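STAS/SEC14 domain-containing protein (Shewanella loihica PV-4, PDB 2Q3L) is of unknown function but has a SpoIIAA-like fold of the STAS/SEC14 class and may associate with membranes and bind ligands. Local coordinates at residues Ile58-Leu63 and Val88-Gln93; Ile9-Glu14 and Leu22-Val27; Glu33-Met38 and Trp72-Leu77; Pro52-Leu57 and Lys83-Val88. All coordinates share one frame; numbering follows the deposited sequence. Where two conformers were deposited one is given.

Contact 1 of 4, residues Ile58-Leu63 and Val88-Gln93; sequences IDITEL and VAIIGQ
Ile58 and Ile90 both set CG1 anti to the carbonyl carbon, but beyond it they part: Ile58 stays extended (chi2 177°), carrying CD1 on to Val88, whereas Ile90 bends (chi2 -59°) and swings its own CD1 back to lie 4.0 Å from Ile58 CB. The result is a small aliphatic cluster on one face of two neighbouring parallel strands, the pair that a beta-alpha-beta unit joins through helix 68-81. Ile58 CD1 meets Val88 CG1 at 3.7 Å, the two side chains crossing at a slant, whereas Ile58 and Ile90 run side by side. Farther along, Ile60 reaches Ile90 CG2 with its CD1, 3.6 Å away. Three backbone bonds fix the register: Ile58 N to Ala89 O, Ile91 N to Ile58 O, and Ile60 N to Ile91 O. The middle one is nearly straight at the hydrogen, 174°. On the Ile58 face Phe24 of strand 19-30 adds to the cluster; on the other, Ile91 sits beside Asp59 and packs against helix 118-125. Ile60 to Leu63 form a type I beta turn, where the chain rounds a corner, and Thr61 CG2 comes within 3.8 Å of Gly92 CA. Asp59 OD1 takes Thr61 N at 2.8 Å, nearly along its own C-O bond, which makes an Asx turn, and also accepts Thr61 OG1 at 2.6 Å through its syn lone pair.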
loop_
_atom_site.group_PDB
_atom_site.type_symbol
_atom_site.label_atom_id
_atom_site.label_comp_id
_atom_site.label_asym_id
_atom_site.label_seq_id
_atom_site.Cartn_x
_atom_site.Cartn_y
_atom_site.Cartn_z
ATOM N N ILE A 58 -17.667 -1.116 -12.657
ATOM C CA ILE A 58 -16.326 -0.904 -12.069
ATOM C C ILE A 58 -15.428 -0.471 -13.212
ATOM O O ILE A 58 -15.214 -1.243 -14.152
ATOM C CB ILE A 58 -15.740 -2.171 -11.404
ATOM C CG1 ILE A 58 -16.767 -2.812 -10.463
ATOM C CG2 ILE A 58 -14.424 -1.857 -10.662
ATOM C CD1 ILE A 58 -16.304 -4.070 -9.847
ATOM N N ASP A 59 -15.000 0.793 -13.159
ATOM C CA ASP A 59 -14.110 1.389 -14.154
ATOM C C ASP A 59 -12.679 1.143 -13.631
ATOM O O ASP A 59 -12.274 1.631 -12.559
ATOM C CB ASP A 59 -14.465 2.880 -14.355
ATOM C CG ASP A 59 -13.496 3.623 -15.304
ATOM O OD1 ASP A 59 -12.385 3.137 -15.573
ATOM O OD2 ASP A 59 -13.832 4.740 -15.747
ATOM N N ILE A 60 -11.967 0.298 -14.365
ATOM C CA ILE A 60 -10.582 -0.005 -14.087
ATOM C C ILE A 60 -9.655 0.570 -15.164
ATOM O O ILE A 60 -8.503 0.148 -15.255
ATOM C CB ILE A 60 -10.343 -1.547 -13.929
ATOM C CG1 ILE A 60 -10.619 -2.318 -15.233
ATOM C CG2 ILE A 60 -11.217 -2.093 -12.794
ATOM C CD1 ILE A 60 -10.301 -3.826 -15.111
ATOM N N THR A 61 -10.132 1.550 -15.936
ATOM C CA THR A 61 -9.325 2.147 -17.001
ATOM C C THR A 61 -8.014 2.803 -16.496
ATOM O O THR A 61 -7.019 2.866 -17.233
ATOM C CB THR A 61 -10.104 3.222 -17.827
ATOM O OG1 THR A 61 -10.533 4.307 -16.971
ATOM C CG2 THR A 61 -11.303 2.615 -18.542
ATOM N N GLU A 62 -8.019 3.303 -15.261
ATOM C CA GLU A 62 -6.845 3.979 -14.697
ATOM C C GLU A 62 -6.263 3.205 -13.503
ATOM O O GLU A 62 -5.511 3.754 -12.704
ATOM C CB GLU A 62 -7.229 5.403 -14.300
ATOM C CG GLU A 62 -7.607 6.306 -15.460
ATOM C CD GLU A 62 -8.242 7.601 -14.969
ATOM O OE1 GLU A 62 -8.039 7.956 -13.791
ATOM O OE2 GLU A 62 -8.961 8.264 -15.754
ATOM N N LEU A 63 -6.615 1.920 -13.408
ATOM C CA LEU A 63 -6.117 1.032 -12.380
ATOM C C LEU A 63 -4.768 0.461 -12.739
ATOM O O LEU A 63 -4.632 -0.136 -13.784
ATOM C CB LEU A 63 -7.081 -0.137 -12.197
ATOM C CG LEU A 63 -6.729 -1.151 -11.096
ATOM C CD1 LEU A 63 -6.583 -0.481 -9.734
ATOM C CD2 LEU A 63 -7.724 -2.247 -11.041
ATOM N N VAL A 88 -22.237 -7.445 -12.990
ATOM C CA VAL A 88 -21.145 -6.505 -12.852
ATOM C C VAL A 88 -20.485 -6.229 -14.225
ATOM O O VAL A 88 -19.957 -7.123 -14.898
ATOM C CB VAL A 88 -20.099 -6.990 -11.830
ATOM C CG1 VAL A 88 -19.088 -5.884 -11.546
ATOM C CG2 VAL A 88 -20.801 -7.391 -10.542
ATOM N N ALA A 89 -20.519 -4.969 -14.618
ATOM C CA ALA A 89 -19.891 -4.503 -15.853
ATOM C C ALA A 89 -18.499 -3.987 -15.538
ATOM O O ALA A 89 -18.369 -3.117 -14.721
ATOM C CB ALA A 89 -20.693 -3.370 -16.450
ATOM N N ILE A 90 -17.477 -4.513 -16.214
ATOM C CA ILE A 90 -16.136 -4.013 -16.066
ATOM C C ILE A 90 -15.768 -3.143 -17.256
ATOM O O ILE A 90 -15.872 -3.569 -18.366
ATOM C CB ILE A 90 -15.123 -5.149 -15.992
ATOM C CG1 ILE A 90 -15.517 -6.142 -14.877
ATOM C CG2 ILE A 90 -13.731 -4.605 -15.769
ATOM C CD1 ILE A 90 -15.615 -5.547 -13.532
ATOM N N ILE A 91 -15.315 -1.930 -16.999
ATOM C CA ILE A 91 -14.911 -1.002 -18.039
ATOM C C ILE A 91 -13.408 -0.860 -18.005
ATOM O O ILE A 91 -12.850 -0.407 -17.019
ATOM C CB ILE A 91 -15.587 0.357 -17.856
ATOM C CG1 ILE A 91 -17.087 0.152 -18.000
ATOM C CG2 ILE A 91 -15.102 1.373 -18.911
ATOM C CD1 ILE A 91 -17.870 1.405 -18.041
ATOM N N GLY A 92 -12.751 -1.282 -19.075
ATOM C CA GLY A 92 -11.302 -1.166 -19.152
ATOM C C GLY A 92 -10.838 -1.130 -20.590
ATOM O O GLY A 92 -11.583 -0.742 -21.477
ATOM N N GLN A 93 -9.602 -1.520 -20.823
ATOM C CA GLN A 93 -9.069 -1.522 -22.158
ATOM C C GLN A 93 -8.243 -2.750 -22.354
ATOM O O GLN A 93 -7.478 -3.131 -21.467
ATOM C CB GLN A 93 -8.170 -0.290 -22.355
#

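Contact 2 of 4, residues Ile9-Glu14 and Leu22-Val27; sequences IAIGIE and LAFKAV
Gly12 and Ala23 exchange two backbone hydrogen bonds, Ala23 N to Gly12 O at 2.8 Å and Gly12 N to Ala23 O at 2.9 Å, and Ala10 and Lys25 are paired in the same reciprocal way. Between and beyond these lie the non-hydrogen-bonded pairs Ile9-Ala26, Ile11-Phe24 and Ile13-Leu22, whose side chains share one face. There Ile11, with CG1 swung opposite the backbone N (chi1 -176°), runs alongside Phe24 and brings CD1 obliquely to 3.4 Å from Phe24 CE2, while Ile9 CG2 lies at the ring edge. Replacing Phe24 by an alanine would probably leave Ile11 CD1 and Ile9 CG2 without their aromatic neighbour. Leu22 CD1 touches Ile13 CG1 at 3.7 Å, the two side chains crossing. On the other face, in one of the two conformers of Glu14, its CG rests 3.9 Å from Ala23 CB and its carboxylate pairs with Lys118; the amine of Lys25 goes to Glu62. Ile9 also hydrogen-bonds through its backbone to the second subunit, whose Met2 packs on Ala10. The whole is an antiparallel beta hairpin, with strand 7-16 at one margin of the chain's mixed sheet; the face bearing Ile9, Ile11 and Leu22 is covered by helix 32-45.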
loop_
_atom_site.group_PDB
_atom_site.type_symbol
_atom_site.label_atom_id
_atom_site.label_comp_id
_atom_site.label_asym_id
_atom_site.label_seq_id
_atom_site.Cartn_x
_atom_site.Cartn_y
_atom_site.Cartn_z
ATOM N N ILE A 9 -10.192 4.566 -4.628
ATOM C CA ILE A 9 -11.440 4.021 -5.143
ATOM C C ILE A 9 -12.494 5.062 -4.904
ATOM O O ILE A 9 -12.629 5.546 -3.791
ATOM C CB ILE A 9 -11.868 2.729 -4.446
ATOM C CG1 ILE A 9 -10.694 1.754 -4.372
ATOM C CG2 ILE A 9 -13.033 2.112 -5.148
ATOM C CD1 ILE A 9 -10.966 0.490 -3.565
ATOM N N ALA A 10 -13.185 5.459 -5.978
ATOM C CA ALA A 10 -14.345 6.331 -5.892
ATOM C C ALA A 10 -15.532 5.375 -5.934
ATOM O O ALA A 10 -15.542 4.477 -6.762
ATOM C CB ALA A 10 -14.427 7.281 -7.112
ATOM N N ILE A 11 -16.491 5.562 -5.034
ATOM C CA ILE A 11 -17.728 4.782 -5.007
ATOM C C ILE A 11 -18.925 5.737 -4.996
ATOM O O ILE A 11 -18.924 6.747 -4.288
ATOM C CB ILE A 11 -17.799 3.786 -3.823
ATOM C CG1 ILE A 11 -19.065 2.942 -3.896
ATOM C CG2 ILE A 11 -17.717 4.465 -2.465
ATOM C CD1 ILE A 11 -19.046 1.783 -2.961
ATOM N N GLY A 12 -19.930 5.452 -5.810
ATOM C CA GLY A 12 -21.125 6.258 -5.801
ATOM C C GLY A 12 -22.299 5.480 -6.351
ATOM O O GLY A 12 -22.121 4.395 -6.862
ATOM N N ILE A 13 -23.496 6.042 -6.235
ATOM C CA ILE A 13 -24.679 5.439 -6.781
ATOM C C ILE A 13 -25.079 6.353 -7.921
ATOM O O ILE A 13 -25.227 7.546 -7.712
ATOM C CB ILE A 13 -25.739 5.169 -5.729
ATOM C CG1 ILE A 13 -25.172 4.079 -4.792
ATOM C CG2 ILE A 13 -27.036 4.704 -6.420
ATOM C CD1 ILE A 13 -25.978 3.858 -3.525
ATOM N N GLU A 14 -25.125 5.786 -9.137
ATOM C CA GLU A 14 -25.428 6.513 -10.368
ATOM C C GLU A 14 -26.770 6.053 -10.961
ATOM O O GLU A 14 -27.354 5.050 -10.550
ATOM C CB GLU A 14 -24.279 6.373 -11.416
ATOM C CG GLU A 14 -22.945 7.105 -11.057
ATOM C CD GLU A 14 -21.920 7.300 -12.227
ATOM O OE1 GLU A 14 -21.791 6.479 -13.170
ATOM O OE2 GLU A 14 -21.191 8.307 -12.172
ATOM N N LEU A 22 -24.589 0.810 -8.806
ATOM C CA LEU A 22 -23.482 1.102 -7.934
ATOM C C LEU A 22 -22.262 1.274 -8.828
ATOM O O LEU A 22 -22.019 0.457 -9.706
ATOM C CB LEU A 22 -23.338 -0.029 -6.913
ATOM C CG LEU A 22 -22.349 0.158 -5.788
ATOM C CD1 LEU A 22 -22.640 1.409 -5.010
ATOM C CD2 LEU A 22 -22.305 -1.104 -4.865
ATOM N N ALA A 23 -21.545 2.386 -8.653
ATOM C CA ALA A 23 -20.407 2.703 -9.508
ATOM C C ALA A 23 -19.148 2.791 -8.712
ATOM O O ALA A 23 -19.122 3.390 -7.622
ATOM C CB ALA A 23 -20.631 4.033 -10.248
ATOM N N PHE A 24 -18.103 2.193 -9.266
ATOM C CA PHE A 24 -16.771 2.239 -8.695
ATOM C C PHE A 24 -15.823 2.696 -9.771
ATOM O O PHE A 24 -16.006 2.411 -10.962
ATOM C CB PHE A 24 -16.279 0.854 -8.283
ATOM C CG PHE A 24 -17.158 0.152 -7.303
ATOM C CD1 PHE A 24 -18.259 -0.536 -7.735
ATOM C CD2 PHE A 24 -16.831 0.134 -5.946
ATOM C CE1 PHE A 24 -19.060 -1.194 -6.837
ATOM C CE2 PHE A 24 -17.620 -0.533 -5.029
ATOM C CZ PHE A 24 -18.738 -1.196 -5.478
ATOM N N LYS A 25 -14.776 3.373 -9.339
ATOM C CA LYS A 25 -13.706 3.759 -10.223
ATOM C C LYS A 25 -12.442 3.586 -9.408
ATOM O O LYS A 25 -12.221 4.303 -8.428
ATOM C CB LYS A 25 -13.819 5.185 -10.764
ATOM C CG LYS A 25 -12.675 5.446 -11.737
ATOM C CD LYS A 25 -12.602 6.822 -12.277
ATOM C CE LYS A 25 -11.489 6.829 -13.355
ATOM N NZ LYS A 25 -11.324 8.132 -13.931
ATOM N N ALA A 26 -11.629 2.626 -9.838
ATOM C CA ALA A 26 -10.400 2.249 -9.175
ATOM C C ALA A 26 -9.214 2.867 -9.929
ATOM O O ALA A 26 -9.042 2.655 -11.137
ATOM C CB ALA A 26 -10.297 0.767 -9.155
ATOM N N VAL A 27 -8.401 3.630 -9.198
ATOM C CA VAL A 27 -7.296 4.372 -9.798
ATOM C C VAL A 27 -5.950 4.117 -9.133
ATOM O O VAL A 27 -5.829 4.136 -7.924
ATOM C CB VAL A 27 -7.574 5.882 -9.689
ATOM C CG1 VAL A 27 -6.432 6.679 -10.289
ATOM C CG2 VAL A 27 -8.907 6.221 -10.363
#

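Contact 3 of 4, residues Glu33-Met38 and Trp72-Leu77; sequences EDYEQM and WDDLKL. With MPD ((4S)-2-methyl-2,4-pentanediol), chain F.
Tyr35 wedges its ring between the two helices, and the close packing lies at its base: Tyr35 CB stands 3.6 Å from Asp73 CB, with Asp73 CB also drawn up obliquely to the ring. Leu77 CD1 meets the ring edge in plane, 3.8 Å from Tyr35 CD2, and touches Met38 CE at 4.0 Å. Met38, modelled as selenomethionine, is bent at chi2 and chi3, which turns that methyl back toward Leu77. At the phenol end a bound methylpentanediol, probably from the crystallisation liquor, joins the contact. Its O2 accepts from Tyr35 OH at 2.8 Å and donates to Asp74 OD1 at 2.8 Å, bridging the helices, while Asp74 N lies over one ring face, offset toward the rim. A leucine in place of Tyr35 would probably leave the diol O2 without its donor and Leu77 CD1 without its ring edge. The looser side shows in the spacing: the segment axes approach only to 10.1 Å, at an angle of 32°, and the diol supplies the clear polar link between them. Asp73 OD2 is held by His32, just before 33-38. Beneath, Tyr35 and Met38 rest on Ile9 of strand 7-16, and Leu66 of strand 54-66 touches both Tyr35 and Asp74.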
loop_
_atom_site.group_PDB
_atom_site.type_symbol
_atom_site.label_atom_id
_atom_site.label_comp_id
_atom_site.label_asym_id
_atom_site.label_seq_id
_atom_site.Cartn_x
_atom_site.Cartn_y
_atom_site.Cartn_z
ATOM N N GLU A 33 -5.751 0.954 2.979
ATOM C CA GLU A 33 -6.364 2.177 3.451
ATOM C C GLU A 33 -7.457 2.601 2.469
ATOM O O GLU A 33 -8.473 3.089 2.903
ATOM C CB GLU A 33 -5.339 3.284 3.646
ATOM C CG GLU A 33 -4.322 3.013 4.792
ATOM C CD GLU A 33 -3.350 1.777 4.592
ATOM O OE1 GLU A 33 -2.956 1.450 3.431
ATOM O OE2 GLU A 33 -2.958 1.145 5.622
ATOM N N ASP A 34 -7.274 2.359 1.172
ATOM C CA ASP A 34 -8.311 2.676 0.169
ATOM C C ASP A 34 -9.537 1.802 0.371
ATOM O O ASP A 34 -10.649 2.321 0.262
ATOM C CB ASP A 34 -7.790 2.553 -1.283
ATOM C CG ASP A 34 -6.654 3.522 -1.589
ATOM O OD1 ASP A 34 -6.512 4.529 -0.857
ATOM O OD2 ASP A 34 -5.888 3.251 -2.530
ATOM N N TYR A 35 -9.341 0.488 0.611
ATOM C CA TYR A 35 -10.456 -0.425 0.888
ATOM C C TYR A 35 -11.143 -0.065 2.195
ATOM O O TYR A 35 -12.355 -0.176 2.309
ATOM C CB TYR A 35 -10.025 -1.904 0.838
ATOM C CG TYR A 35 -9.974 -2.397 -0.580
ATOM C CD1 TYR A 35 -8.842 -2.182 -1.381
ATOM C CD2 TYR A 35 -11.092 -2.968 -1.165
ATOM C CE1 TYR A 35 -8.819 -2.574 -2.766
ATOM C CE2 TYR A 35 -11.075 -3.387 -2.524
ATOM C CZ TYR A 35 -9.930 -3.175 -3.307
ATOM O OH TYR A 35 -9.917 -3.577 -4.613
ATOM N N GLU A 36 -10.370 0.334 3.188
ATOM C CA GLU A 36 -10.937 0.816 4.414
ATOM C C GLU A 36 -11.808 2.053 4.250
ATOM O O GLU A 36 -12.823 2.124 4.883
ATOM C CB GLU A 36 -9.836 1.148 5.435
ATOM C CG GLU A 36 -9.300 -0.033 6.123
ATOM C CD GLU A 36 -8.387 0.369 7.260
ATOM O OE1 GLU A 36 -7.613 1.340 7.077
ATOM O OE2 GLU A 36 -8.451 -0.294 8.329
ATOM N N GLN A 37 -11.379 3.040 3.462
ATOM C CA GLN A 37 -12.176 4.241 3.220
ATOM C C GLN A 37 -13.493 3.946 2.500
ATOM O O GLN A 37 -14.516 4.580 2.732
ATOM C CB GLN A 37 -11.442 5.239 2.333
ATOM C CG GLN A 37 -10.300 6.011 2.960
ATOM C CD GLN A 37 -9.572 6.910 1.917
ATOM O OE1 GLN A 37 -10.191 7.463 0.978
ATOM N NE2 GLN A 37 -8.252 7.034 2.079
HETATM N N MSE A 38 -13.455 2.975 1.622
HETATM C CA MSE A 38 -14.609 2.642 0.775
HETATM C C MSE A 38 -15.634 1.688 1.411
HETATM O O MSE A 38 -16.793 1.611 0.968
HETATM C CB MSE A 38 -14.027 2.056 -0.544
HETATM C CG MSE A 38 -15.041 1.627 -1.606
HETATM SE SE MSE A 38 -15.549 -0.248 -1.333
HETATM C CE MSE A 38 -14.268 -1.190 -2.443
ATOM N N TRP A 72 -6.311 -8.973 -0.624
ATOM C CA TRP A 72 -7.031 -9.713 0.389
ATOM C C TRP A 72 -8.326 -9.035 0.818
ATOM O O TRP A 72 -9.305 -9.733 1.023
ATOM C CB TRP A 72 -6.135 -9.999 1.586
ATOM C CG TRP A 72 -5.036 -10.938 1.250
ATOM C CD1 TRP A 72 -5.061 -11.950 0.293
ATOM C CD2 TRP A 72 -3.786 -11.057 1.908
ATOM N NE1 TRP A 72 -3.891 -12.633 0.296
ATOM C CE2 TRP A 72 -3.085 -12.122 1.279
ATOM C CE3 TRP A 72 -3.197 -10.403 2.989
ATOM C CZ2 TRP A 72 -1.827 -12.521 1.679
ATOM C CZ3 TRP A 72 -1.930 -10.805 3.388
ATOM C CH2 TRP A 72 -1.261 -11.847 2.731
ATOM N N ASP A 73 -8.304 -7.696 0.973
ATOM C CA ASP A 73 -9.500 -6.898 1.292
ATOM C C ASP A 73 -10.546 -7.108 0.202
ATOM O O ASP A 73 -11.736 -7.246 0.477
ATOM C CB ASP A 73 -9.195 -5.363 1.331
ATOM C CG ASP A 73 -8.366 -4.945 2.526
ATOM O OD1 ASP A 73 -8.566 -5.518 3.594
ATOM O OD2 ASP A 73 -7.533 -4.026 2.414
ATOM N N ASP A 74 -10.097 -7.036 -1.048
ATOM C CA ASP A 74 -10.979 -7.253 -2.178
ATOM C C ASP A 74 -11.660 -8.625 -2.148
ATOM O O ASP A 74 -12.852 -8.747 -2.353
ATOM C CB ASP A 74 -10.180 -7.120 -3.438
ATOM C CG ASP A 74 -11.057 -7.066 -4.673
ATOM O OD1 ASP A 74 -11.962 -6.224 -4.679
ATOM O OD2 ASP A 74 -10.824 -7.832 -5.636
ATOM N N LEU A 75 -10.898 -9.675 -1.902
ATOM C CA LEU A 75 -11.470 -11.016 -1.836
ATOM C C LEU A 75 -12.455 -11.146 -0.681
ATOM O O LEU A 75 -13.495 -11.794 -0.814
ATOM C CB LEU A 75 -10.375 -12.069 -1.747
ATOM C CG LEU A 75 -10.767 -13.537 -1.626
ATOM C CD1 LEU A 75 -11.692 -13.930 -2.783
ATOM C CD2 LEU A 75 -9.495 -14.349 -1.613
ATOM N N LYS A 76 -12.108 -10.539 0.448
ATOM C CA LYS A 76 -12.980 -10.507 1.649
ATOM C C LYS A 76 -14.310 -9.825 1.345
ATOM O O LYS A 76 -15.363 -10.311 1.741
ATOM C CB LYS A 76 -12.263 -9.804 2.764
ATOM C CG LYS A 76 -13.129 -9.425 3.926
ATOM C CD LYS A 76 -12.289 -8.854 5.063
ATOM C CE LYS A 76 -13.156 -8.758 6.376
ATOM N NZ LYS A 76 -12.465 -8.734 7.742
ATOM N N LEU A 77 -14.267 -8.700 0.626
ATOM C CA LEU A 77 -15.483 -8.035 0.207
ATOM C C LEU A 77 -16.261 -8.926 -0.763
ATOM O O LEU A 77 -17.464 -9.026 -0.633
ATOM C CB LEU A 77 -15.217 -6.633 -0.385
ATOM C CG LEU A 77 -14.708 -5.626 0.650
ATOM C CD1 LEU A 77 -14.450 -4.289 0.030
ATOM C CD2 LEU A 77 -15.650 -5.488 1.820
HETATM C C1 MPD F . -12.523 -1.562 -6.603
HETATM C C2 MPD F . -13.021 -2.988 -6.598
HETATM O O2 MPD F . -12.566 -3.562 -5.377
HETATM C CM MPD F . -14.540 -3.057 -6.557
HETATM C C3 MPD F . -12.547 -3.798 -7.808
HETATM C C4 MPD F . -11.059 -4.052 -7.984
HETATM O O4 MPD F . -10.908 -5.425 -8.239
HETATM C C5 MPD F . -10.442 -3.358 -9.175
#

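Contact 4 of 4, residues Pro52-Leu57 and Lys83-Val88; sequences PEIVAL and KEFKRV
Glu84 O is gripped by two successive backbone amides: Ile54 N binds it at 3.0 Å with a good N-H...O angle of 165°, and Glu53 N, at the same distance, makes a bent, weak bond. This opens the parallel pairing of strands 54-66 and 85-91 in a beta-alpha-beta crossover, and a beta bulge shifts the register by one residue after the Ile54-Phe85 pair. Lys86 N then binds Ile54 O, and Ala56 N takes Arg87 O. Phe85 packs its ring under Ile54, whose CB makes a CH-pi contact over the face, 4.3 Å from the ring centroid. Ile54 CG2 comes to 3.5 Å from Phe85 CE2, and Ala56 CB lies at the ring edge. At the bulge Lys86 has CG wedged between its backbone N and carbonyl carbon (chi1 55°); the chain beyond, extended, runs beside Val55 in the same direction, with Lys86 CE 3.7 Å from Val55 CG1. Lys86 NZ remains 4.6 Å from Glu53 OE1, beyond a salt bridge; the other oxygen of Glu53 bonds to Thr51. Arg87 NE is anchored on Leu125 O of helix 118-125, consistent with the guanidinium turning one face to Val55, CG1 standing 3.9 Å from Arg87 NH2.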
loop_
_atom_site.group_PDB
_atom_site.type_symbol
_atom_site.label_atom_id
_atom_site.label_comp_id
_atom_site.label_asym_id
_atom_site.label_seq_id
_atom_site.Cartn_x
_atom_site.Cartn_y
_atom_site.Cartn_z
ATOM N N PRO A 52 -29.820 -11.587 -4.924
ATOM C CA PRO A 52 -29.006 -11.030 -6.040
ATOM C C PRO A 52 -29.736 -9.925 -6.794
ATOM O O PRO A 52 -30.349 -10.164 -7.810
ATOM C CB PRO A 52 -28.676 -12.249 -6.916
ATOM C CG PRO A 52 -29.381 -13.412 -6.334
ATOM C CD PRO A 52 -30.293 -12.958 -5.189
ATOM N N GLU A 53 -29.618 -8.708 -6.286
ATOM C CA GLU A 53 -30.360 -7.552 -6.807
ATOM C C GLU A 53 -29.545 -6.428 -7.328
ATOM O O GLU A 53 -30.043 -5.577 -8.042
ATOM C CB GLU A 53 -31.130 -6.905 -5.648
ATOM C CG GLU A 53 -32.078 -7.819 -4.964
ATOM C CD GLU A 53 -33.289 -8.189 -5.798
ATOM O OE1 GLU A 53 -33.362 -7.825 -7.008
ATOM O OE2 GLU A 53 -34.169 -8.856 -5.214
ATOM N N ILE A 54 -28.299 -6.403 -6.945
ATOM C CA ILE A 54 -27.471 -5.285 -7.250
ATOM C C ILE A 54 -26.776 -5.406 -8.586
ATOM O O ILE A 54 -26.303 -6.475 -8.975
ATOM C CB ILE A 54 -26.448 -5.109 -6.121
ATOM C CG1 ILE A 54 -27.207 -5.012 -4.811
ATOM C CG2 ILE A 54 -25.551 -3.887 -6.363
ATOM C CD1 ILE A 54 -26.329 -4.955 -3.653
ATOM N N VAL A 55 -26.703 -4.285 -9.284
ATOM C CA VAL A 55 -25.953 -4.243 -10.503
ATOM C C VAL A 55 -24.886 -3.186 -10.299
ATOM O O VAL A 55 -25.173 -2.117 -9.815
ATOM C CB VAL A 55 -26.846 -4.004 -11.765
ATOM C CG1 VAL A 55 -27.908 -5.105 -11.863
ATOM C CG2 VAL A 55 -27.509 -2.616 -11.795
ATOM N N ALA A 56 -23.648 -3.492 -10.655
ATOM C CA ALA A 56 -22.539 -2.525 -10.525
ATOM C C ALA A 56 -21.689 -2.328 -11.784
ATOM O O ALA A 56 -21.638 -3.196 -12.674
ATOM C CB ALA A 56 -21.613 -2.964 -9.381
ATOM N N LEU A 57 -21.059 -1.163 -11.845
ATOM C CA LEU A 57 -20.076 -0.813 -12.859
ATOM C C LEU A 57 -18.762 -0.550 -12.147
ATOM O O LEU A 57 -18.737 0.182 -11.150
ATOM C CB LEU A 57 -20.503 0.443 -13.632
ATOM C CG LEU A 57 -19.577 0.996 -14.752
ATOM C CD1 LEU A 57 -20.319 1.660 -15.833
ATOM C CD2 LEU A 57 -18.582 1.972 -14.199
ATOM N N LYS A 83 -22.504 -12.279 -3.549
ATOM C CA LYS A 83 -23.717 -13.035 -3.903
ATOM C C LYS A 83 -24.907 -12.063 -4.133
ATOM O O LYS A 83 -25.872 -12.415 -4.794
ATOM C CB LYS A 83 -23.998 -14.092 -2.791
ATOM C CG LYS A 83 -25.102 -15.135 -3.052
ATOM C CD LYS A 83 -24.802 -16.025 -4.267
ATOM C CE LYS A 83 -25.924 -17.074 -4.601
ATOM N NZ LYS A 83 -26.152 -18.087 -3.504
ATOM N N GLU A 84 -24.814 -10.848 -3.570
ATOM C CA GLU A 84 -25.856 -9.840 -3.700
ATOM C C GLU A 84 -25.839 -9.105 -5.017
ATOM O O GLU A 84 -26.767 -8.379 -5.314
ATOM C CB GLU A 84 -25.839 -8.850 -2.510
ATOM C CG GLU A 84 -26.531 -9.410 -1.293
ATOM C CD GLU A 84 -25.798 -10.546 -0.611
ATOM O OE1 GLU A 84 -24.674 -10.281 -0.121
ATOM O OE2 GLU A 84 -26.367 -11.682 -0.528
ATOM N N PHE A 85 -24.781 -9.301 -5.804
ATOM C CA PHE A 85 -24.653 -8.705 -7.156
ATOM C C PHE A 85 -25.063 -9.701 -8.227
ATOM O O PHE A 85 -24.476 -10.805 -8.285
ATOM C CB PHE A 85 -23.199 -8.322 -7.418
ATOM C CG PHE A 85 -22.727 -7.215 -6.554
ATOM C CD1 PHE A 85 -22.441 -7.434 -5.249
ATOM C CD2 PHE A 85 -22.601 -5.933 -7.050
ATOM C CE1 PHE A 85 -22.043 -6.396 -4.426
ATOM C CE2 PHE A 85 -22.183 -4.909 -6.231
ATOM C CZ PHE A 85 -21.931 -5.151 -4.923
ATOM N N LYS A 86 -26.057 -9.335 -9.062
ATOM C CA LYS A 86 -26.463 -10.184 -10.193
ATOM C C LYS A 86 -25.651 -9.906 -11.434
ATOM O O LYS A 86 -25.402 -10.817 -12.203
ATOM C CB LYS A 86 -27.947 -10.067 -10.548
ATOM C CG LYS A 86 -28.476 -8.712 -10.826
ATOM C CD LYS A 86 -29.992 -8.846 -11.067
ATOM C CE LYS A 86 -30.651 -7.508 -11.129
ATOM N NZ LYS A 86 -32.113 -7.690 -11.403
ATOM N N ARG A 87 -25.288 -8.639 -11.666
ATOM C CA ARG A 87 -24.453 -8.284 -12.814
ATOM C C ARG A 87 -23.432 -7.263 -12.443
ATOM O O ARG A 87 -23.724 -6.335 -11.711
ATOM C CB ARG A 87 -25.261 -7.736 -14.010
ATOM C CG ARG A 87 -26.254 -8.705 -14.605
ATOM C CD ARG A 87 -26.868 -8.135 -15.920
ATOM N NE ARG A 87 -27.834 -7.076 -15.617
ATOM C CZ ARG A 87 -29.100 -7.302 -15.244
ATOM N NH1 ARG A 87 -29.550 -8.538 -15.137
ATOM N NH2 ARG A 87 -29.928 -6.291 -14.973
ATOM N N VAL A 88 -22.237 -7.445 -12.990
ATOM C CA VAL A 88 -21.145 -6.505 -12.852
ATOM C C VAL A 88 -20.485 -6.229 -14.225
ATOM O O VAL A 88 -19.957 -7.123 -14.898
ATOM C CB VAL A 88 -20.099 -6.990 -11.830
ATOM C CG1 VAL A 88 -19.088 -5.884 -11.546
ATOM C CG2 VAL A 88 -20.801 -7.391 -10.542
#

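From the N terminus, contact 2 closes first, a short hairpin complete before any other contact opens. The chain then enters helix 32-45, which opens contact 3, and strand 54-66, which opens contacts 4 and 1 in turn. Helix 68-81 closes contact 3, after which strand 85-91 closes contact 4 and then contact 1, the two sharing Val88. Contact 3 therefore crosses both, and contacts 1 and 4 cross each other, as successive parts of one parallel pair must. Strand 19-30 joins the hairpin to 54-66 through Phe24 O with Asp59 N and Leu22 O with Leu57 N. Met38 of contact 3 packs against Ile9, Ile11 and Phe24 of contact 2, fastening helix 32-45 to the hairpin.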